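Local atomic coordinates of spydx (Streptococcus pyogenes, PDB entry 2J43), a protein that binds alpha-glucans such as host lung glycogen through paired family 41 carbohydrate-binding modules, as part of a virulence factor that probably hydrolyses alpha-1,6-glucosidic linkages in glycogen and pullulan. Residues A[131-136]-A[188-193]; A[116-121]-A[172-177]; A[193-198]-A[211-216]. One frame throughout, in Å; residues are numbered along the deposited sequence.

All three contacts lie in the second pullulanase-associated module of the chain, and strand 170-176 ties them together. In interaction 1, strands 128-134 and 191-193 meet across it; in interaction 2, the inward-facing Phe172 and Ile174 of the same strand pack on strand 113-119. Their centres are about 12 Å apart, and the backbone joins them directly, with Tyr191 N 2.9 Å from Phe172 O and Trp131 O 3.0 Å from Leu173 N. Interaction 3 continues from interaction 1 through the shared Phe193, centre to centre about 13 Å. It reaches interaction 2 through Val211, whose CG2 lies 4.1 Å from Phe172 CZ. One contact is on the surface, one in the core and one partly buried, between two loops.

Interaction 1. Residues A[131-136]-A[188-193]; sequences WTFKDV and PKDYLF
Phe133 holds its CG between the backbone N and the carbonyl carbon (chi1 58°), which carries the ring out toward Asp190, while Asp190 sets its carboxylate beside its own backbone N (chi1 -74°) to meet it. The two side chains cross at roughly a right angle. Asp190 OD2 comes to 3.5 Å from Phe133 CZ, at the far end of the ring, and approaches obliquely, with the carboxylate plane turned 63° from the ring plane. No hydrogen bond joins the two segments; the carboxylate oxygen simply rests against the ring carbon. Lys134 bends at chi3 and chi4, and its aliphatic CD passes crosswise at 4.0 Å from Leu192 CD1, a methylene against a methyl. The charged end of Lys134 has a partner elsewhere, since NZ forms a salt bridge with Glu169. The two segments bury just 164 Å² between them, a shallow contact on the outside of the module. The CA atoms of Lys134 and Leu192 stay 9.2 Å apart because strands 128-134 and 191-193 are not neighbours. Strand 170-176 runs between them, antiparallel to both, pairing Gly171 with Phe133 on one flank and Phe172 with Tyr191 on the other.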
loop_
_atom_site.group_PDB
_atom_site.type_symbol
_atom_site.label_atom_id
_atom_site.label_comp_id
_atom_site.label_asym_id
_atom_site.label_seq_id
_atom_site.Cartn_x
_atom_site.Cartn_y
_atom_site.Cartn_z
ATOM N N TRP A 131 -3.650 5.910 -20.708
ATOM C CA TRP A 131 -3.938 7.259 -21.166
ATOM C C TRP A 131 -4.161 8.138 -19.920
ATOM O O TRP A 131 -4.870 7.731 -19.037
ATOM C CB TRP A 131 -5.212 7.246 -21.997
ATOM C CG TRP A 131 -5.478 8.530 -22.680
ATOM C CD1 TRP A 131 -6.411 9.481 -22.324
ATOM C CD2 TRP A 131 -4.836 9.038 -23.868
ATOM N NE1 TRP A 131 -6.375 10.548 -23.198
ATOM C CE2 TRP A 131 -5.412 10.309 -24.148
ATOM C CE3 TRP A 131 -3.811 8.579 -24.702
ATOM C CZ2 TRP A 131 -4.989 11.095 -25.217
ATOM C CZ3 TRP A 131 -3.406 9.376 -25.763
ATOM C CH2 TRP A 131 -3.982 10.608 -26.001
ATOM N N THR A 132 -3.506 9.287 -19.853
ATOM C CA THR A 132 -3.588 10.177 -18.687
ATOM C C THR A 132 -3.985 11.595 -19.078
ATOM O O THR A 132 -3.614 12.103 -20.149
ATOM C CB THR A 132 -2.220 10.260 -17.940
ATOM O OG1 THR A 132 -1.232 10.815 -18.814
ATOM C CG2 THR A 132 -1.692 8.865 -17.602
ATOM N N PHE A 133 -4.728 12.225 -18.176
ATOM C CA PHE A 133 -5.211 13.588 -18.379
ATOM C C PHE A 133 -5.621 14.204 -17.044
ATOM O O PHE A 133 -5.497 13.582 -15.967
ATOM C CB PHE A 133 -6.372 13.615 -19.402
ATOM C CG PHE A 133 -7.575 12.765 -19.047
ATOM C CD1 PHE A 133 -8.755 13.362 -18.608
ATOM C CD2 PHE A 133 -7.571 11.380 -19.210
ATOM C CE1 PHE A 133 -9.880 12.621 -18.344
ATOM C CE2 PHE A 133 -8.700 10.642 -18.940
ATOM C CZ PHE A 133 -9.864 11.270 -18.519
ATOM N N LYS A 134 -6.117 15.422 -17.123
ATOM C CA LYS A 134 -6.313 16.273 -15.963
ATOM C C LYS A 134 -4.968 16.635 -15.358
ATOM O O LYS A 134 -4.057 16.972 -16.088
ATOM C CB LYS A 134 -7.386 15.740 -15.000
ATOM C CG LYS A 134 -8.638 15.306 -15.713
ATOM C CD LYS A 134 -9.749 14.888 -14.760
ATOM C CE LYS A 134 -10.652 16.062 -14.438
ATOM N NZ LYS A 134 -12.077 15.630 -14.241
ATOM N N ASP A 135 -4.794 16.566 -14.043
ATOM C CA ASP A 135 -3.651 17.230 -13.417
ATOM C C ASP A 135 -2.356 16.402 -13.376
ATOM O O ASP A 135 -1.615 16.403 -12.414
ATOM C CB ASP A 135 -3.998 17.735 -11.994
ATOM C CG ASP A 135 -5.309 18.532 -11.924
ATOM O OD1 ASP A 135 -5.747 19.091 -12.959
ATOM O OD2 ASP A 135 -5.997 18.593 -10.857
ATOM N N VAL A 136 -2.034 15.752 -14.478
ATOM C CA VAL A 136 -0.738 15.139 -14.647
ATOM C C VAL A 136 0.218 16.137 -15.298
ATOM O O VAL A 136 -0.218 17.038 -16.012
ATOM C CB VAL A 136 -0.845 13.819 -15.510
ATOM C CG1 VAL A 136 -1.781 12.868 -14.842
ATOM C CG2 VAL A 136 -1.368 14.086 -16.895
ATOM N N PRO A 188 -15.143 1.288 -21.008
ATOM C CA PRO A 188 -15.427 2.621 -21.541
ATOM C C PRO A 188 -15.462 3.807 -20.605
ATOM O O PRO A 188 -15.534 4.932 -21.075
ATOM C CB PRO A 188 -16.815 2.439 -22.225
ATOM C CG PRO A 188 -17.421 1.295 -21.617
ATOM C CD PRO A 188 -16.352 0.472 -20.884
ATOM N N LYS A 189 -15.446 3.601 -19.304
ATOM C CA LYS A 189 -15.627 4.736 -18.434
ATOM C C LYS A 189 -14.282 5.196 -17.937
ATOM O O LYS A 189 -13.488 4.417 -17.423
ATOM C CB LYS A 189 -16.557 4.379 -17.273
ATOM C CG LYS A 189 -18.063 4.586 -17.587
ATOM C CD LYS A 189 -18.945 3.664 -16.722
ATOM C CE LYS A 189 -19.894 2.750 -17.543
ATOM N NZ LYS A 189 -19.627 1.313 -17.167
ATOM N N ASP A 190 -14.066 6.482 -18.049
ATOM C CA ASP A 190 -12.851 7.108 -17.555
ATOM C C ASP A 190 -12.690 6.882 -16.062
ATOM O O ASP A 190 -13.653 7.049 -15.289
ATOM C CB ASP A 190 -12.929 8.586 -17.766
ATOM C CG ASP A 190 -12.749 9.011 -19.225
ATOM O OD1 ASP A 190 -12.259 8.218 -20.066
ATOM O OD2 ASP A 190 -13.001 10.199 -19.561
ATOM N N TYR A 191 -11.482 6.538 -15.651
ATOM C CA TYR A 191 -11.153 6.485 -14.230
ATOM C C TYR A 191 -10.802 7.855 -13.736
ATOM O O TYR A 191 -10.015 8.551 -14.329
ATOM C CB TYR A 191 -9.942 5.595 -14.005
ATOM C CG TYR A 191 -10.150 4.169 -14.308
ATOM C CD1 TYR A 191 -10.915 3.383 -13.498
ATOM C CD2 TYR A 191 -9.558 3.572 -15.424
ATOM C CE1 TYR A 191 -11.110 2.048 -13.752
ATOM C CE2 TYR A 191 -9.705 2.267 -15.692
ATOM C CZ TYR A 191 -10.502 1.470 -14.886
ATOM O OH TYR A 191 -10.658 0.156 -15.227
ATOM N N LEU A 192 -11.356 8.237 -12.586
ATOM C CA LEU A 192 -11.093 9.528 -12.001
ATOM C C LEU A 192 -10.618 9.329 -10.568
ATOM O O LEU A 192 -11.164 8.496 -9.843
ATOM C CB LEU A 192 -12.394 10.357 -12.009
ATOM C CG LEU A 192 -12.497 11.581 -12.927
ATOM C CD1 LEU A 192 -11.778 11.450 -14.310
ATOM C CD2 LEU A 192 -13.992 11.974 -13.115
ATOM N N PHE A 193 -9.594 10.072 -10.181
ATOM C CA PHE A 193 -9.084 9.994 -8.807
ATOM C C PHE A 193 -8.723 11.342 -8.274
ATOM O O PHE A 193 -7.993 12.085 -8.869
ATOM C CB PHE A 193 -7.869 9.055 -8.735
ATOM C CG PHE A 193 -7.417 8.753 -7.323
ATOM C CD1 PHE A 193 -8.187 7.930 -6.506
ATOM C CD2 PHE A 193 -6.240 9.262 -6.848
ATOM C CE1 PHE A 193 -7.773 7.667 -5.199
ATOM C CE2 PHE A 193 -5.807 8.986 -5.550
ATOM C CZ PHE A 193 -6.578 8.182 -4.745
#

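Interaction 2. Residues A[116-121]-A[172-177]; sequences INYHNQ and FLILDK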
loop_
_atom_site.group_PDB
_atom_site.type_symbol
_atom_site.label_atom_id
_atom_site.label_comp_id
_atom_site.label_asym_id
_atom_site.label_seq_id
_atom_site.Cartn_x
_atom_site.Cartn_y
_atom_site.Cartn_z
ATOM N N ILE A 116 -0.101 4.053 -10.890
ATOM C CA ILE A 116 -1.292 3.359 -11.319
ATOM C C ILE A 116 -0.930 1.909 -11.524
ATOM O O ILE A 116 -0.147 1.574 -12.395
ATOM C CB ILE A 116 -1.825 3.981 -12.613
ATOM C CG1 ILE A 116 -2.230 5.436 -12.348
ATOM C CG2 ILE A 116 -2.962 3.093 -13.170
ATOM C CD1 ILE A 116 -2.615 6.255 -13.607
ATOM N N ASN A 117 -1.501 1.037 -10.708
ATOM C CA ASN A 117 -1.317 -0.393 -10.799
ATOM C C ASN A 117 -2.511 -1.001 -11.530
ATOM O O ASN A 117 -3.674 -0.635 -11.237
ATOM C CB ASN A 117 -1.277 -1.013 -9.385
ATOM C CG ASN A 117 -0.124 -0.554 -8.567
ATOM O OD1 ASN A 117 0.983 -1.099 -8.709
ATOM N ND2 ASN A 117 -0.326 0.495 -7.719
ATOM N N TYR A 118 -2.258 -1.896 -12.483
ATOM C CA TYR A 118 -3.341 -2.504 -13.239
ATOM C C TYR A 118 -3.119 -3.992 -13.251
ATOM O O TYR A 118 -2.077 -4.402 -13.691
ATOM C CB TYR A 118 -3.367 -2.030 -14.723
ATOM C CG TYR A 118 -4.447 -2.754 -15.494
ATOM C CD1 TYR A 118 -5.791 -2.446 -15.269
ATOM C CD2 TYR A 118 -4.147 -3.756 -16.432
ATOM C CE1 TYR A 118 -6.808 -3.131 -15.923
ATOM C CE2 TYR A 118 -5.163 -4.429 -17.119
ATOM C CZ TYR A 118 -6.489 -4.118 -16.848
ATOM O OH TYR A 118 -7.501 -4.783 -17.519
ATOM N N HIS A 119 -4.105 -4.761 -12.790
ATOM C CA HIS A 119 -4.063 -6.213 -12.732
ATOM C C HIS A 119 -5.163 -6.785 -13.642
ATOM O O HIS A 119 -6.272 -6.230 -13.693
ATOM C CB HIS A 119 -4.248 -6.694 -11.277
ATOM C CG HIS A 119 -3.918 -8.149 -11.071
ATOM N ND1 HIS A 119 -4.829 -9.157 -11.259
ATOM C CD2 HIS A 119 -2.777 -8.745 -10.642
ATOM C CE1 HIS A 119 -4.247 -10.324 -11.027
ATOM N NE2 HIS A 119 -3.012 -10.102 -10.629
ATOM N N ASN A 120 -4.837 -7.856 -14.372
ATOM C CA ASN A 120 -5.844 -8.630 -15.080
ATOM C C ASN A 120 -5.682 -10.121 -14.783
ATOM O O ASN A 120 -4.691 -10.532 -14.181
ATOM C CB ASN A 120 -5.891 -8.309 -16.601
ATOM C CG ASN A 120 -4.606 -8.674 -17.339
ATOM O OD1 ASN A 120 -3.772 -9.439 -16.829
ATOM N ND2 ASN A 120 -4.435 -8.106 -18.588
ATOM N N GLN A 121 -6.672 -10.914 -15.213
ATOM C CA GLN A 121 -6.744 -12.342 -14.839
ATOM C C GLN A 121 -5.691 -13.153 -15.541
ATOM O O GLN A 121 -5.104 -14.074 -14.961
ATOM C CB GLN A 121 -8.098 -12.903 -15.225
ATOM C CG GLN A 121 -9.243 -12.245 -14.549
ATOM C CD GLN A 121 -9.187 -12.409 -13.054
ATOM O OE1 GLN A 121 -8.961 -11.435 -12.326
ATOM N NE2 GLN A 121 -9.370 -13.637 -12.581
ATOM N N PHE A 172 -7.623 8.880 -16.050
ATOM C CA PHE A 172 -6.878 7.937 -16.856
ATOM C C PHE A 172 -7.770 6.830 -17.403
ATOM O O PHE A 172 -8.930 6.645 -17.031
ATOM C CB PHE A 172 -5.684 7.371 -16.054
ATOM C CG PHE A 172 -6.053 6.552 -14.855
ATOM C CD1 PHE A 172 -6.183 5.150 -14.923
ATOM C CD2 PHE A 172 -6.276 7.154 -13.644
ATOM C CE1 PHE A 172 -6.509 4.424 -13.788
ATOM C CE2 PHE A 172 -6.573 6.382 -12.510
ATOM C CZ PHE A 172 -6.687 5.040 -12.616
ATOM N N LEU A 173 -7.214 6.075 -18.354
ATOM C CA LEU A 173 -7.924 4.964 -18.928
ATOM C C LEU A 173 -6.940 3.901 -19.301
ATOM O O LEU A 173 -5.843 4.211 -19.702
ATOM C CB LEU A 173 -8.723 5.402 -20.161
ATOM C CG LEU A 173 -9.839 4.464 -20.587
ATOM C CD1 LEU A 173 -10.916 4.155 -19.548
ATOM C CD2 LEU A 173 -10.537 4.959 -21.894
ATOM N N ILE A 174 -7.309 2.650 -19.141
ATOM C CA ILE A 174 -6.414 1.565 -19.591
ATOM C C ILE A 174 -6.796 1.193 -21.022
ATOM O O ILE A 174 -7.979 0.880 -21.304
ATOM C CB ILE A 174 -6.512 0.323 -18.711
ATOM C CG1 ILE A 174 -6.364 0.652 -17.228
ATOM C CG2 ILE A 174 -5.456 -0.728 -19.124
ATOM C CD1 ILE A 174 -5.049 1.347 -16.863
ATOM N N LEU A 175 -5.803 1.180 -21.905
ATOM C CA LEU A 175 -5.991 0.892 -23.331
ATOM C C LEU A 175 -5.356 -0.403 -23.753
ATOM O O LEU A 175 -4.343 -0.836 -23.180
ATOM C CB LEU A 175 -5.360 2.004 -24.166
ATOM C CG LEU A 175 -5.726 3.444 -23.817
ATOM C CD1 LEU A 175 -5.098 4.418 -24.844
ATOM C CD2 LEU A 175 -7.237 3.576 -23.728
ATOM N N ASP A 176 -5.963 -1.039 -24.748
ATOM C CA ASP A 176 -5.354 -2.168 -25.402
ATOM C C ASP A 176 -5.028 -1.793 -26.840
ATOM O O ASP A 176 -5.893 -1.739 -27.687
ATOM C CB ASP A 176 -6.297 -3.367 -25.309
ATOM C CG ASP A 176 -5.713 -4.614 -25.913
ATOM O OD1 ASP A 176 -4.661 -4.517 -26.592
ATOM O OD2 ASP A 176 -6.287 -5.732 -25.764
ATOM N N LYS A 177 -3.763 -1.505 -27.093
ATOM C CA LYS A 177 -3.321 -1.015 -28.414
ATOM C C LYS A 177 -3.345 -2.088 -29.512
ATOM O O LYS A 177 -3.141 -1.741 -30.674
ATOM C CB LYS A 177 -1.934 -0.464 -28.318
ATOM C CG LYS A 177 -1.783 0.682 -27.311
ATOM C CD LYS A 177 -0.452 1.391 -27.385
ATOM C CE LYS A 177 0.734 0.447 -27.213
ATOM N NZ LYS A 177 2.064 1.128 -27.294
#
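Two CH-pi contacts carry this pairing, each built from an isoleucine and an aromatic ring, with the roles exchanged between the strands. Ile116 places CD1 over one face of the Phe172 ring, 3.8 Å from its centroid and 16° off the normal, displaced toward the rim. Ile174 puts CG2 over a face of Tyr118, 4.0 Å from the ring centroid and only 1° off the normal, so this methyl stands almost exactly above the ring centre. With CG anti to the backbone N (chi1 176°), Tyr118 swings its ring toward strand 170-176, where that face receives the methyl. Plain apolar packing adds to both pairs: Ile116 CG2 lies 3.8 Å from Phe172 CE1, and Ile174 CG1 comes to 3.7 Å from Tyr118 CD1. Strands 113-119 and 170-176 are not neighbours; they face each other across the interior of the folded sheet, as in the beta-sandwich of family 41 modules, with the CA atoms of Tyr118 and Ile174 8.1 Å apart. Val204 of strand 201-205 touches both Tyr118 and Phe172, and Phe172 also touches Val130 of strand 128-134. Tyr118 OH is hydrogen-bonded outside the contact, to Asp206 O, which satisfies this buried residue's hydroxyl.

Interaction 3. Residues A[193-198]-A[211-216]; sequences FKELDN and VYNNPY
The end of strand 191-193 and the loop after it meet the loop that follows strand 201-205, through Phe193 with Val211 and Glu195 with Asn213. The first pair is apolar: Val211 CG1 comes to 3.9 Å from Phe193 CD1, approaching the ring obliquely, with the side chains crossing at about a right angle. The Phe193 ring is also overlain within its own segment, where Glu195 N sits 3.7 Å above the ring plane, over the centre. Strands 191-193 and 201-205 are the outermost strands of the module's mixed sheet. Val202 of the latter touches both Phe193 and Val211, and Tyr212 is backbone-bonded to Phe203, which seats the 211-216 segment beside that strand. The second pair is polar and nearer the surface. Asn213 holds its CG between the backbone N and the carbonyl carbon (chi1 70°), presenting ND2 to Glu195. ND2 of Asn213 donates to Glu195 OE1 at 3.3 Å, a long and weak hydrogen bond but a nearly straight one (174°). The carboxylate and amide planes are only 10° apart, so the two flat groups are almost coplanar. Glu195 reaches the amide with a chain extended beyond CG, and its OE1 also lies 3.9 Å from Asn213 CB.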
loop_
_atom_site.group_PDB
_atom_site.type_symbol
_atom_site.label_atom_id
_atom_site.label_comp_id
_atom_site.label_asym_id
_atom_site.label_seq_id
_atom_site.Cartn_x
_atom_site.Cartn_y
_atom_site.Cartn_z
ATOM N N PHE A 193 -9.594 10.072 -10.181
ATOM C CA PHE A 193 -9.084 9.994 -8.807
ATOM C C PHE A 193 -8.723 11.342 -8.274
ATOM O O PHE A 193 -7.993 12.085 -8.869
ATOM C CB PHE A 193 -7.869 9.055 -8.735
ATOM C CG PHE A 193 -7.417 8.753 -7.323
ATOM C CD1 PHE A 193 -8.187 7.930 -6.506
ATOM C CD2 PHE A 193 -6.240 9.262 -6.848
ATOM C CE1 PHE A 193 -7.773 7.667 -5.199
ATOM C CE2 PHE A 193 -5.807 8.986 -5.550
ATOM C CZ PHE A 193 -6.578 8.182 -4.745
ATOM N N LYS A 194 -9.205 11.650 -7.066
ATOM C CA LYS A 194 -8.958 12.963 -6.475
ATOM C C LYS A 194 -8.596 12.909 -4.980
ATOM O O LYS A 194 -8.841 13.875 -4.264
ATOM C CB LYS A 194 -10.206 13.854 -6.668
ATOM C CG LYS A 194 -11.500 13.284 -6.113
ATOM C CD LYS A 194 -12.472 14.389 -5.662
ATOM C CE LYS A 194 -13.261 14.995 -6.798
ATOM N NZ LYS A 194 -14.441 15.788 -6.278
ATOM N N GLU A 195 -8.038 11.804 -4.508
ATOM C CA GLU A 195 -7.530 11.726 -3.130
ATOM C C GLU A 195 -5.990 11.734 -3.126
ATOM O O GLU A 195 -5.356 10.912 -2.478
ATOM C CB GLU A 195 -8.057 10.452 -2.417
ATOM C CG GLU A 195 -9.496 10.019 -2.709
ATOM C CD GLU A 195 -9.946 8.818 -1.862
ATOM O OE1 GLU A 195 -9.335 7.706 -1.910
ATOM O OE2 GLU A 195 -10.926 8.993 -1.114
ATOM N N LEU A 196 -5.367 12.657 -3.855
ATOM C CA LEU A 196 -3.901 12.629 -4.010
ATOM C C LEU A 196 -3.059 12.932 -2.757
ATOM O O LEU A 196 -1.851 12.678 -2.746
ATOM C CB LEU A 196 -3.450 13.558 -5.131
ATOM C CG LEU A 196 -4.032 13.329 -6.528
ATOM C CD1 LEU A 196 -3.667 14.521 -7.436
ATOM C CD2 LEU A 196 -3.546 12.030 -7.144
ATOM N N ASP A 197 -3.666 13.490 -1.719
ATOM C CA ASP A 197 -2.902 13.839 -0.521
ATOM C C ASP A 197 -2.690 12.633 0.378
ATOM O O ASP A 197 -1.655 12.539 1.044
ATOM C CB ASP A 197 -3.584 14.977 0.242
ATOM C CG ASP A 197 -3.456 16.315 -0.466
ATOM O OD1 ASP A 197 -2.747 16.404 -1.496
ATOM O OD2 ASP A 197 -4.023 17.348 -0.056
ATOM N N ASN A 198 -3.636 11.701 0.376
ATOM C CA ASN A 198 -3.497 10.470 1.166
ATOM C C ASN A 198 -2.785 9.320 0.454
ATOM O O ASN A 198 -2.392 8.329 1.079
ATOM C CB ASN A 198 -4.868 9.965 1.588
ATOM C CG ASN A 198 -5.600 10.932 2.497
ATOM O OD1 ASN A 198 -4.992 11.778 3.152
ATOM N ND2 ASN A 198 -6.926 10.807 2.536
ATOM N N VAL A 211 -11.748 2.966 -9.411
ATOM C CA VAL A 211 -10.391 3.175 -8.892
ATOM C C VAL A 211 -10.406 2.895 -7.401
ATOM O O VAL A 211 -11.202 3.477 -6.669
ATOM C CB VAL A 211 -9.934 4.611 -8.993
ATOM C CG1 VAL A 211 -8.449 4.739 -8.654
ATOM C CG2 VAL A 211 -10.170 5.135 -10.380
ATOM N N TYR A 212 -9.493 2.030 -6.975
ATOM C CA TYR A 212 -9.382 1.609 -5.592
ATOM C C TYR A 212 -8.122 2.219 -5.045
ATOM O O TYR A 212 -7.133 2.409 -5.752
ATOM C CB TYR A 212 -9.335 0.100 -5.503
ATOM C CG TYR A 212 -10.549 -0.588 -6.044
ATOM C CD1 TYR A 212 -11.650 -0.843 -5.219
ATOM C CD2 TYR A 212 -10.594 -1.031 -7.345
ATOM C CE1 TYR A 212 -12.750 -1.470 -5.699
ATOM C CE2 TYR A 212 -11.717 -1.712 -7.855
ATOM C CZ TYR A 212 -12.814 -1.896 -7.017
ATOM O OH TYR A 212 -13.956 -2.561 -7.439
ATOM N N ASN A 213 -8.169 2.548 -3.757
ATOM C CA ASN A 213 -7.050 3.156 -3.058
ATOM C C ASN A 213 -6.203 2.120 -2.261
ATOM O O ASN A 213 -5.336 2.494 -1.498
ATOM C CB ASN A 213 -7.537 4.292 -2.179
ATOM C CG ASN A 213 -8.340 3.825 -0.991
ATOM O OD1 ASN A 213 -8.252 2.677 -0.572
ATOM N ND2 ASN A 213 -9.164 4.718 -0.466
ATOM N N ASN A 214 -6.452 0.843 -2.529
ATOM C CA ASN A 214 -5.781 -0.274 -1.868
ATOM C C ASN A 214 -5.753 -1.506 -2.713
ATOM O O ASN A 214 -6.624 -1.694 -3.573
ATOM C CB ASN A 214 -6.510 -0.577 -0.531
ATOM C CG ASN A 214 -7.953 -1.022 -0.739
ATOM O OD1 ASN A 214 -8.884 -0.177 -0.768
ATOM N ND2 ASN A 214 -8.151 -2.281 -0.939
ATOM N N PRO A 215 -4.767 -2.377 -2.500
ATOM C CA PRO A 215 -4.609 -3.554 -3.335
ATOM C C PRO A 215 -5.556 -4.705 -3.059
ATOM O O PRO A 215 -5.451 -5.720 -3.739
ATOM C CB PRO A 215 -3.160 -3.985 -3.039
ATOM C CG PRO A 215 -2.938 -3.544 -1.684
ATOM C CD PRO A 215 -3.675 -2.245 -1.512
ATOM N N TYR A 216 -6.480 -4.520 -2.117
ATOM C CA TYR A 216 -7.508 -5.503 -1.811
ATOM C C TYR A 216 -8.772 -5.235 -2.600
ATOM O O TYR A 216 -9.730 -6.014 -2.513
ATOM C CB TYR A 216 -7.770 -5.539 -0.294
ATOM C CG TYR A 216 -6.495 -5.833 0.414
ATOM C CD1 TYR A 216 -5.979 -7.104 0.466
ATOM C CD2 TYR A 216 -5.729 -4.802 0.968
ATOM C CE1 TYR A 216 -4.778 -7.383 1.081
ATOM C CE2 TYR A 216 -4.508 -5.079 1.571
ATOM C CZ TYR A 216 -4.022 -6.360 1.600
ATOM O OH TYR A 216 -2.792 -6.670 2.157
#